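Local coordinates for adhesion G-protein coupled receptor G6 (Danio rerio, PDB 6V55) that is an adhesion G-protein coupled receptor linked to myelination, with a multidomain, calcium-binding and glycosylated extracellular region that probably senses cues outside the cell, at residues 352-362 with 396-404; 446-454 with 483-494. One frame throughout, in Å; residues are numbered along the deposited sequence.

Contact 1. Residues 352-362 with 396-404; sequences TDEQTPDRDAT and ITTTRQIYL. Unlike the reference sequence in segment 396-404: Ile402 (reference Thr).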
loop_
_atom_site.group_PDB
_atom_site.type_symbol
_atom_site.label_atom_id
_atom_site.label_comp_id
_atom_site.label_asym_id
_atom_site.label_seq_id
_atom_site.Cartn_x
_atom_site.Cartn_y
_atom_site.Cartn_z
ATOM N N THR A 352 6.907 12.722 -46.182
ATOM C CA THR A 352 7.591 13.236 -47.375
ATOM C C THR A 352 6.585 13.932 -48.286
ATOM O O THR A 352 5.656 13.299 -48.787
ATOM C CB THR A 352 8.329 12.138 -48.148
ATOM O OG1 THR A 352 9.451 11.710 -47.385
ATOM C CG2 THR A 352 8.858 12.663 -49.443
ATOM N N ASP A 353 6.776 15.228 -48.492
ATOM C CA ASP A 353 5.919 16.039 -49.337
ATOM C C ASP A 353 6.620 16.206 -50.671
ATOM O O ASP A 353 7.731 16.739 -50.717
ATOM C CB ASP A 353 5.677 17.408 -48.694
ATOM C CG ASP A 353 4.428 18.108 -49.227
ATOM O OD1 ASP A 353 3.857 18.938 -48.491
ATOM O OD2 ASP A 353 4.009 17.849 -50.375
ATOM N N GLU A 354 5.969 15.785 -51.752
ATOM C CA GLU A 354 6.537 16.023 -53.074
ATOM C C GLU A 354 5.977 17.267 -53.739
ATOM O O GLU A 354 6.494 17.682 -54.783
ATOM C CB GLU A 354 6.325 14.812 -53.963
ATOM C CG GLU A 354 7.443 13.816 -53.808
ATOM C CD GLU A 354 7.115 12.487 -54.428
ATOM O OE1 GLU A 354 7.959 11.980 -55.211
ATOM O OE2 GLU A 354 6.019 11.953 -54.121
ATOM N N GLN A 355 4.964 17.886 -53.126
ATOM C CA GLN A 355 4.356 19.119 -53.601
ATOM C C GLN A 355 4.459 20.192 -52.526
ATOM O O GLN A 355 3.433 20.718 -52.068
ATOM C CB GLN A 355 2.898 18.861 -53.975
ATOM C CG GLN A 355 2.742 17.887 -55.121
ATOM C CD GLN A 355 1.385 17.240 -55.124
ATOM O OE1 GLN A 355 0.436 17.782 -54.549
ATOM N NE2 GLN A 355 1.280 16.065 -55.759
ATOM N N THR A 356 5.693 20.470 -52.086
ATOM C CA THR A 356 5.927 21.453 -51.020
ATOM C C THR A 356 5.497 22.894 -51.314
ATOM O O THR A 356 4.880 23.496 -50.409
ATOM C CB THR A 356 7.397 21.389 -50.574
ATOM O OG1 THR A 356 7.840 20.023 -50.457
ATOM C CG2 THR A 356 7.600 22.094 -49.266
ATOM N N PRO A 357 5.716 23.496 -52.511
ATOM C CA PRO A 357 5.245 24.873 -52.709
ATOM C C PRO A 357 3.754 25.060 -52.911
ATOM O O PRO A 357 3.288 26.211 -52.954
ATOM C CB PRO A 357 5.994 25.283 -53.961
ATOM C CG PRO A 357 6.139 24.094 -54.689
ATOM C CD PRO A 357 6.587 23.165 -53.679
ATOM N N ASP A 358 2.993 23.991 -53.030
ATOM C CA ASP A 358 1.589 24.133 -53.394
ATOM C C ASP A 358 0.763 24.294 -52.117
ATOM O O ASP A 358 0.298 25.390 -51.808
ATOM C CB ASP A 358 1.180 22.945 -54.263
ATOM C CG ASP A 358 2.124 22.771 -55.472
ATOM O OD1 ASP A 358 2.225 23.717 -56.288
ATOM O OD2 ASP A 358 2.791 21.719 -55.607
ATOM N N ARG A 359 0.671 23.223 -51.335
ATOM C CA ARG A 359 -0.256 23.109 -50.221
ATOM C C ARG A 359 0.422 23.398 -48.889
ATOM O O ARG A 359 1.636 23.617 -48.799
ATOM C CB ARG A 359 -0.854 21.704 -50.189
ATOM C CG ARG A 359 0.163 20.649 -49.790
ATOM C CD ARG A 359 -0.239 19.308 -50.334
ATOM N NE ARG A 359 0.856 18.354 -50.281
ATOM C CZ ARG A 359 0.806 17.145 -50.831
ATOM N NH1 ARG A 359 -0.284 16.746 -51.483
ATOM N NH2 ARG A 359 1.846 16.323 -50.740
ATOM N N ASP A 360 -0.409 23.399 -47.845
ATOM C CA ASP A 360 0.032 23.330 -46.458
ATOM C C ASP A 360 -0.302 21.927 -45.972
ATOM O O ASP A 360 -1.480 21.576 -45.833
ATOM C CB ASP A 360 -0.652 24.394 -45.601
ATOM C CG ASP A 360 -0.510 24.124 -44.109
ATOM O OD1 ASP A 360 0.576 24.402 -43.534
ATOM O OD2 ASP A 360 -1.489 23.616 -43.515
ATOM N N ALA A 361 0.735 21.129 -45.716
ATOM C CA ALA A 361 0.546 19.714 -45.431
ATOM C C ALA A 361 -0.032 19.446 -44.046
ATOM O O ALA A 361 -0.495 18.324 -43.808
ATOM C CB ALA A 361 1.878 18.977 -45.595
ATOM N N THR A 362 -0.034 20.440 -43.146
ATOM C CA THR A 362 -0.552 20.238 -41.792
ATOM C C THR A 362 -2.064 20.005 -41.790
ATOM O O THR A 362 -2.563 19.178 -41.015
ATOM C CB THR A 362 -0.197 21.434 -40.905
ATOM O OG1 THR A 362 1.150 21.863 -41.160
ATOM C CG2 THR A 362 -0.292 21.049 -39.477
ATOM N N ILE A 396 14.352 19.761 -55.372
ATOM C CA ILE A 396 14.247 20.874 -54.437
ATOM C C ILE A 396 12.821 21.053 -53.935
ATOM O O ILE A 396 12.606 21.658 -52.883
ATOM C CB ILE A 396 14.803 22.164 -55.069
ATOM C CG1 ILE A 396 14.065 22.482 -56.370
ATOM C CG2 ILE A 396 16.330 22.110 -55.260
ATOM C CD1 ILE A 396 13.112 23.628 -56.230
ATOM N N THR A 397 11.847 20.558 -54.672
ATOM C CA THR A 397 10.447 20.656 -54.308
ATOM C C THR A 397 9.963 19.433 -53.506
ATOM O O THR A 397 8.773 19.361 -53.154
ATOM C CB THR A 397 9.651 20.901 -55.606
ATOM O OG1 THR A 397 8.285 20.695 -55.405
ATOM C CG2 THR A 397 10.098 19.947 -56.709
ATOM N N THR A 398 10.877 18.527 -53.115
ATOM C CA THR A 398 10.554 17.421 -52.214
ATOM C C THR A 398 11.207 17.661 -50.860
ATOM O O THR A 398 12.440 17.685 -50.755
ATOM C CB THR A 398 10.982 16.062 -52.763
ATOM O OG1 THR A 398 10.180 15.729 -53.901
ATOM C CG2 THR A 398 10.745 14.986 -51.683
ATOM N N THR A 399 10.371 17.843 -49.835
ATOM C CA THR A 399 10.816 17.951 -48.454
ATOM C C THR A 399 10.428 16.724 -47.643
ATOM O O THR A 399 9.368 16.124 -47.851
ATOM C CB THR A 399 10.218 19.153 -47.738
ATOM O OG1 THR A 399 8.789 19.135 -47.908
ATOM C CG2 THR A 399 10.763 20.373 -48.314
ATOM N N ARG A 400 11.295 16.406 -46.682
ATOM C CA ARG A 400 10.983 15.572 -45.536
ATOM C C ARG A 400 10.617 16.497 -44.392
ATOM O O ARG A 400 11.405 17.374 -44.029
ATOM C CB ARG A 400 12.171 14.709 -45.141
ATOM C CG ARG A 400 11.854 13.821 -43.950
ATOM C CD ARG A 400 13.063 12.995 -43.478
ATOM N NE ARG A 400 13.978 12.611 -44.558
ATOM C CZ ARG A 400 13.778 11.595 -45.406
ATOM N NH1 ARG A 400 12.676 10.853 -45.328
ATOM N NH2 ARG A 400 14.677 11.331 -46.352
ATOM N N GLN A 401 9.433 16.303 -43.825
ATOM C CA GLN A 401 8.889 17.189 -42.805
ATOM C C GLN A 401 8.632 16.369 -41.550
ATOM O O GLN A 401 8.137 15.245 -41.644
ATOM C CB GLN A 401 7.598 17.858 -43.301
ATOM C CG GLN A 401 7.764 18.701 -44.577
ATOM C CD GLN A 401 6.463 19.349 -45.027
ATOM O OE1 GLN A 401 5.505 19.424 -44.260
ATOM N NE2 GLN A 401 6.422 19.818 -46.271
ATOM N N ILE A 402 8.992 16.905 -40.383
ATOM C CA ILE A 402 8.794 16.213 -39.117
ATOM C C ILE A 402 7.793 17.017 -38.306
ATOM O O ILE A 402 8.002 18.212 -38.056
ATOM C CB ILE A 402 10.108 16.001 -38.349
ATOM C CG1 ILE A 402 11.087 15.215 -39.214
ATOM C CG2 ILE A 402 9.844 15.224 -37.084
ATOM C CD1 ILE A 402 12.365 14.783 -38.531
ATOM N N TYR A 403 6.706 16.352 -37.897
ATOM C CA TYR A 403 5.580 16.943 -37.189
ATOM C C TYR A 403 5.468 16.348 -35.796
ATOM O O TYR A 403 5.759 15.166 -35.585
ATOM C CB TYR A 403 4.263 16.699 -37.939
ATOM C CG TYR A 403 4.087 17.572 -39.153
ATOM C CD1 TYR A 403 3.361 18.756 -39.075
ATOM C CD2 TYR A 403 4.663 17.228 -40.366
ATOM C CE1 TYR A 403 3.202 19.575 -40.176
ATOM C CE2 TYR A 403 4.506 18.030 -41.478
ATOM C CZ TYR A 403 3.777 19.204 -41.375
ATOM O OH TYR A 403 3.630 20.019 -42.475
ATOM N N LEU A 404 5.020 17.169 -34.854
ATOM C CA LEU A 404 4.709 16.730 -33.501
ATOM C C LEU A 404 3.209 16.883 -33.278
ATOM O O LEU A 404 2.678 17.984 -33.450
ATOM C CB LEU A 404 5.488 17.560 -32.490
ATOM C CG LEU A 404 5.343 17.195 -31.026
ATOM C CD1 LEU A 404 5.904 15.814 -30.764
ATOM C CD2 LEU A 404 6.090 18.244 -30.227
HETATM O O HOH W 1 8.896 17.018 -55.923
#
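Asp353 and Thr399 form an antiparallel hydrogen-bonded pair in the SEA domain, whose strand and helix order gives a ferredoxin-like α/β sandwich; the pair lies where strand 342-353 meets strand 399-410, just before the chain turns toward helix 361-374. Asp353 N donates to Thr399 O at 2.8 Å, and Thr399 N returns a bond to Asp353 O. Beyond this pair the regular ladder gives way to one weak backbone bond, Thr356 N to Thr397 O, and to side-chain hydroxyls. The hydroxyl of Thr356 is gripped twice: OG1 accepts from Thr399 OG1 at 2.9 Å and donates to Thr397 O, reaching that carbonyl from above its plane, 55° out of it. Because OG1 of Thr399 stands between its own backbone N and carbonyl carbon (chi1 52°), it faces Thr356 and Gln401 together. Gln401 NE2 donates to Thr399 OG1 at 3.0 Å, with an N-H...O angle of 167°. At the other end of the amide, Gln401 OE1 accepts from Tyr403 OH at 2.7 Å, and Thr362 OG1, near the plane of the tyrosine ring at its edge, adds a weak bond to the same phenol oxygen. Helix start, strand and turn are thus joined by one polar relay, in which each end of the buried Gln401 amide has a partner. Ala361 CB packs against Tyr403 OH at 3.7 Å. The carboxylate of Asp353 serves its own segment: OD2 accepts from Gln355 N, an Asx turn, and from Arg359 NH2 at 2.7 Å, the two arriving from opposite faces of its plane. Arg359 NH1 also reaches Asn434 O. Near the turn, a water donates to Glu354 O and hydrogen-bonds Thr398 OG1, lying 2.7 Å from the latter oxygen.

Contact 2. Residues 446-454 with 483-494; sequences MENCQADEF and RTCMINRDNYTS. With NAG (2-acetamido-2-deoxy-beta-D-glucopyranose), chain I.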
loop_
_atom_site.group_PDB
_atom_site.type_symbol
_atom_site.label_atom_id
_atom_site.label_comp_id
_atom_site.label_asym_id
_atom_site.label_seq_id
_atom_site.Cartn_x
_atom_site.Cartn_y
_atom_site.Cartn_z
ATOM N N MET A 446 1.151 9.549 -23.087
ATOM C CA MET A 446 1.597 10.734 -22.365
ATOM C C MET A 446 1.846 10.404 -20.901
ATOM O O MET A 446 1.002 9.785 -20.239
ATOM C CB MET A 446 0.561 11.841 -22.486
ATOM C CG MET A 446 0.764 12.975 -21.549
ATOM S SD MET A 446 1.304 14.361 -22.472
ATOM C CE MET A 446 -0.222 14.857 -23.208
ATOM N N GLU A 447 3.026 10.799 -20.424
ATOM C CA GLU A 447 3.543 10.370 -19.141
ATOM C C GLU A 447 2.764 11.035 -18.023
ATOM O O GLU A 447 2.382 12.206 -18.126
ATOM C CB GLU A 447 5.028 10.721 -19.040
ATOM C CG GLU A 447 5.926 10.047 -20.113
ATOM C CD GLU A 447 6.010 10.799 -21.468
ATOM O OE1 GLU A 447 6.000 10.117 -22.514
ATOM O OE2 GLU A 447 6.055 12.050 -21.488
ATOM N N ASN A 448 2.476 10.249 -16.986
ATOM C CA ASN A 448 1.844 10.733 -15.769
ATOM C C ASN A 448 2.725 11.759 -15.068
ATOM O O ASN A 448 3.954 11.680 -15.131
ATOM C CB ASN A 448 1.612 9.563 -14.810
ATOM C CG ASN A 448 0.505 8.672 -15.245
ATOM O OD1 ASN A 448 -0.310 9.057 -16.070
ATOM N ND2 ASN A 448 0.446 7.474 -14.677
ATOM N N CYS A 449 2.093 12.723 -14.390
ATOM C CA CYS A 449 2.831 13.534 -13.429
ATOM C C CYS A 449 3.254 12.646 -12.267
ATOM O O CYS A 449 2.435 11.913 -11.708
ATOM C CB CYS A 449 1.992 14.699 -12.918
ATOM S SG CYS A 449 1.472 15.904 -14.152
ATOM N N GLN A 450 4.540 12.676 -11.933
ATOM C CA GLN A 450 5.064 11.828 -10.877
ATOM C C GLN A 450 4.587 12.315 -9.518
ATOM O O GLN A 450 4.167 13.467 -9.359
ATOM C CB GLN A 450 6.595 11.801 -10.916
ATOM C CG GLN A 450 7.165 11.095 -12.138
ATOM C CD GLN A 450 6.724 9.632 -12.242
ATOM O OE1 GLN A 450 5.761 9.319 -12.941
ATOM N NE2 GLN A 450 7.435 8.737 -11.560
ATOM N N ALA A 451 4.619 11.398 -8.546
ATOM C CA ALA A 451 4.403 11.760 -7.152
ATOM C C ALA A 451 5.464 12.747 -6.689
ATOM O O ALA A 451 6.636 12.615 -7.049
ATOM C CB ALA A 451 4.427 10.521 -6.276
ATOM N N ASP A 452 5.040 13.756 -5.917
ATOM C CA ASP A 452 5.832 14.971 -5.727
ATOM C C ASP A 452 5.341 15.732 -4.496
ATOM O O ASP A 452 4.139 15.985 -4.371
ATOM C CB ASP A 452 5.735 15.859 -6.976
ATOM C CG ASP A 452 6.500 17.154 -6.830
ATOM O OD1 ASP A 452 7.732 17.065 -6.622
ATOM O OD2 ASP A 452 5.886 18.254 -6.924
ATOM N N GLU A 453 6.263 16.111 -3.601
ATOM C CA GLU A 453 5.916 16.848 -2.379
ATOM C C GLU A 453 6.230 18.330 -2.578
ATOM O O GLU A 453 7.397 18.737 -2.543
ATOM C CB GLU A 453 6.661 16.285 -1.173
ATOM C CG GLU A 453 6.440 17.036 0.161
ATOM C CD GLU A 453 6.836 16.184 1.367
ATOM O OE1 GLU A 453 6.589 16.596 2.536
ATOM O OE2 GLU A 453 7.384 15.079 1.137
ATOM N N PHE A 454 5.181 19.136 -2.803
ATOM C CA PHE A 454 5.345 20.587 -2.880
ATOM C C PHE A 454 4.065 21.277 -2.407
ATOM O O PHE A 454 2.977 20.960 -2.910
ATOM C CB PHE A 454 5.707 21.086 -4.279
ATOM C CG PHE A 454 5.836 22.587 -4.349
ATOM C CD1 PHE A 454 6.849 23.242 -3.639
ATOM C CD2 PHE A 454 4.915 23.344 -5.064
ATOM C CE1 PHE A 454 6.953 24.624 -3.659
ATOM C CE2 PHE A 454 5.020 24.719 -5.102
ATOM C CZ PHE A 454 6.037 25.362 -4.396
ATOM N N ARG A 483 -4.150 20.166 -6.621
ATOM C CA ARG A 483 -3.118 20.323 -7.649
ATOM C C ARG A 483 -3.534 19.540 -8.886
ATOM O O ARG A 483 -4.050 18.425 -8.774
ATOM C CB ARG A 483 -1.740 19.833 -7.183
ATOM C CG ARG A 483 -0.575 20.577 -7.794
ATOM C CD ARG A 483 0.768 20.031 -7.323
ATOM N NE ARG A 483 1.906 20.821 -7.798
ATOM C CZ ARG A 483 3.178 20.428 -7.694
ATOM N NH1 ARG A 483 3.467 19.248 -7.148
ATOM N NH2 ARG A 483 4.163 21.206 -8.140
ATOM N N THR A 484 -3.307 20.122 -10.065
ATOM C CA THR A 484 -3.734 19.525 -11.328
ATOM C C THR A 484 -2.521 19.157 -12.170
ATOM O O THR A 484 -1.587 19.958 -12.310
ATOM C CB THR A 484 -4.654 20.476 -12.101
ATOM O OG1 THR A 484 -5.738 20.866 -11.253
ATOM C CG2 THR A 484 -5.245 19.795 -13.339
ATOM N N CYS A 485 -2.525 17.932 -12.690
ATOM C CA CYS A 485 -1.578 17.459 -13.696
ATOM C C CYS A 485 -2.045 17.960 -15.066
ATOM O O CYS A 485 -2.988 17.412 -15.643
ATOM C CB CYS A 485 -1.514 15.934 -13.652
ATOM S SG CYS A 485 -0.325 15.194 -14.785
ATOM N N MET A 486 -1.371 18.988 -15.607
ATOM C CA MET A 486 -1.765 19.677 -16.838
ATOM C C MET A 486 -0.972 19.186 -18.048
ATOM O O MET A 486 0.110 18.610 -17.921
ATOM C CB MET A 486 -1.549 21.185 -16.714
ATOM C CG MET A 486 -2.113 21.789 -15.476
ATOM S SD MET A 486 -3.630 22.681 -15.793
ATOM C CE MET A 486 -3.018 24.036 -16.799
ATOM N N ILE A 487 -1.498 19.487 -19.239
ATOM C CA ILE A 487 -0.814 19.217 -20.506
ATOM C C ILE A 487 -0.230 20.509 -21.070
ATOM O O ILE A 487 -0.969 21.453 -21.391
ATOM C CB ILE A 487 -1.753 18.582 -21.528
ATOM C CG1 ILE A 487 -2.165 17.217 -21.030
ATOM C CG2 ILE A 487 -1.073 18.475 -22.879
ATOM C CD1 ILE A 487 -3.347 16.766 -21.700
ATOM N N ASN A 488 1.096 20.539 -21.201
ATOM C CA ASN A 488 1.772 21.601 -21.932
ATOM C C ASN A 488 1.445 21.456 -23.413
ATOM O O ASN A 488 1.911 20.524 -24.069
ATOM C CB ASN A 488 3.275 21.522 -21.703
ATOM C CG ASN A 488 4.024 22.516 -22.530
ATOM O OD1 ASN A 488 3.609 23.663 -22.645
ATOM N ND2 ASN A 488 5.128 22.089 -23.125
ATOM N N ARG A 489 0.666 22.382 -23.971
ATOM C CA ARG A 489 0.259 22.258 -25.366
ATOM C C ARG A 489 1.264 22.871 -26.340
ATOM O O ARG A 489 0.864 23.348 -27.408
ATOM C CB ARG A 489 -1.128 22.866 -25.560
ATOM C CG ARG A 489 -2.167 22.146 -24.736
ATOM C CD ARG A 489 -3.589 22.500 -25.109
ATOM N NE ARG A 489 -4.514 21.574 -24.464
ATOM C CZ ARG A 489 -5.045 20.521 -25.075
ATOM N NH1 ARG A 489 -4.745 20.285 -26.351
ATOM N NH2 ARG A 489 -5.879 19.715 -24.418
ATOM N N ASP A 490 2.560 22.862 -26.005
ATOM C CA ASP A 490 3.622 23.228 -26.929
ATOM C C ASP A 490 4.477 22.030 -27.315
ATOM O O ASP A 490 4.560 21.720 -28.505
ATOM C CB ASP A 490 4.472 24.353 -26.347
ATOM C CG ASP A 490 3.774 25.691 -26.443
ATOM O OD1 ASP A 490 2.752 25.754 -27.168
ATOM O OD2 ASP A 490 4.236 26.666 -25.800
ATOM N N ASN A 491 5.091 21.309 -26.370
ATOM C CA ASN A 491 5.755 20.071 -26.770
ATOM C C ASN A 491 5.059 18.801 -26.283
ATOM O O ASN A 491 5.678 17.727 -26.336
ATOM C CB ASN A 491 7.235 20.062 -26.369
ATOM C CG ASN A 491 7.484 20.312 -24.895
ATOM O OD1 ASN A 491 6.565 20.409 -24.075
ATOM N ND2 ASN A 491 8.783 20.415 -24.561
ATOM N N TYR A 492 3.790 18.906 -25.838
ATOM C CA TYR A 492 2.863 17.780 -25.586
ATOM C C TYR A 492 3.400 16.825 -24.524
ATOM O O TYR A 492 3.336 15.602 -24.667
ATOM C CB TYR A 492 2.483 17.041 -26.880
ATOM C CG TYR A 492 1.850 17.984 -27.883
ATOM C CD1 TYR A 492 0.980 18.990 -27.450
ATOM C CD2 TYR A 492 2.139 17.902 -29.243
ATOM C CE1 TYR A 492 0.425 19.892 -28.326
ATOM C CE2 TYR A 492 1.566 18.810 -30.152
ATOM C CZ TYR A 492 0.706 19.795 -29.662
ATOM O OH TYR A 492 0.118 20.719 -30.476
ATOM N N THR A 493 3.983 17.411 -23.479
ATOM C CA THR A 493 4.417 16.730 -22.271
ATOM C C THR A 493 3.565 17.233 -21.118
ATOM O O THR A 493 2.939 18.293 -21.214
ATOM C CB THR A 493 5.886 17.021 -21.975
ATOM O OG1 THR A 493 6.042 18.434 -21.759
ATOM C CG2 THR A 493 6.762 16.587 -23.151
ATOM N N SER A 494 3.553 16.487 -20.016
ATOM C CA SER A 494 2.748 16.864 -18.868
ATOM C C SER A 494 3.599 17.499 -17.771
ATOM O O SER A 494 4.810 17.261 -17.663
ATOM C CB SER A 494 2.028 15.659 -18.294
ATOM O OG SER A 494 2.991 14.722 -17.860
HETATM C C1 NAG I . 9.473 20.663 -23.309
HETATM C C2 NAG I . 9.067 21.969 -22.582
HETATM C C3 NAG I . 10.035 22.254 -21.416
HETATM C C4 NAG I . 10.186 21.038 -20.502
HETATM C C5 NAG I . 10.557 19.790 -21.317
HETATM C C6 NAG I . 10.643 18.522 -20.490
HETATM C C7 NAG I . 8.199 24.097 -23.514
HETATM C C8 NAG I . 8.351 25.103 -24.619
HETATM N N2 NAG I . 9.058 23.070 -23.539
HETATM O O3 NAG I . 9.577 23.370 -20.661
HETATM O O4 NAG I . 11.170 21.287 -19.501
HETATM O O5 NAG I . 9.568 19.565 -22.342
HETATM O O6 NAG I . 9.716 17.530 -20.915
HETATM O O7 NAG I . 7.348 24.220 -22.632
HETATM O O HOH W 2 6.781 20.298 -7.923
#
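Asp452 OD2 receives Arg483 NH1 at 2.6 Å in a nearly straight salt bridge (172° at the hydrogen), a polar tie in a small disulfide-braced module whose position before the helical region is consistent with a hormone-receptor (HormR) domain. The carboxylate uses its anti lone pair; the oxygen lies in the guanidinium plane, and the two flat groups are themselves nearly coplanar. A water also joins Asp452 OD2 to Arg483 NH2, although its distance to the carboxylate is doubtfully short. Arg483 gets there by an extended chain from CG to NE. Its NE donates to Ala497 O, Trp496 makes a cation-pi contact, and Phe454 CD2 lies over one guanidinium face, 3.8 Å from Arg483 NH2. With Arg483 cut back to alanine, the Asp452 carboxylate is likely to lose its charged mate, and Ala497 O the N-H it accepts from. Midway, the Cys449 SG to Cys485 SG disulfide, 2.0 Å long with a chi3 of 89°, ties the loop covalently to strand 480-488. Ser494 OG then donates to Glu447 O at 2.6 Å, tilted 33° from the carbonyl plane. At the far end Met446, its chain bent at chi2 and chi3, turns its methyl against Ile487, with CE 3.7 Å from Ile487 CG2. Its SD lies 3.2 Å from Tyr492 O, a carbonyl oxygen whose hydrogen bond comes from Arg346 NH1. The hairpin beyond carries a glycan on Asn491 ND2, and Thr493 OG1 donates to Asn491 OD1 at 3.1 Å.

Contact 1 closes before contact 2 opens along the chain, and their centres lie 32 Å apart, yet the two meet at one edge. Leu404, at the end of 396-404, packs on the hairpin of 483-494: its O is 3.6 Å from Tyr492 CE2 and its CD2 is 3.9 Å from Asn491 CA. Strand 399-410 therefore runs from the turn of contact 1 to the neighbouring disulfide-braced module. Both contacts lie near sugars, since Asn491 is itself glycosylated and the Thr362 side chain is about 9 Å from another bound NAG. Neither contributes to the calcium site, formed by Glu53, Asp61, Asp98, Ser100 and Val101.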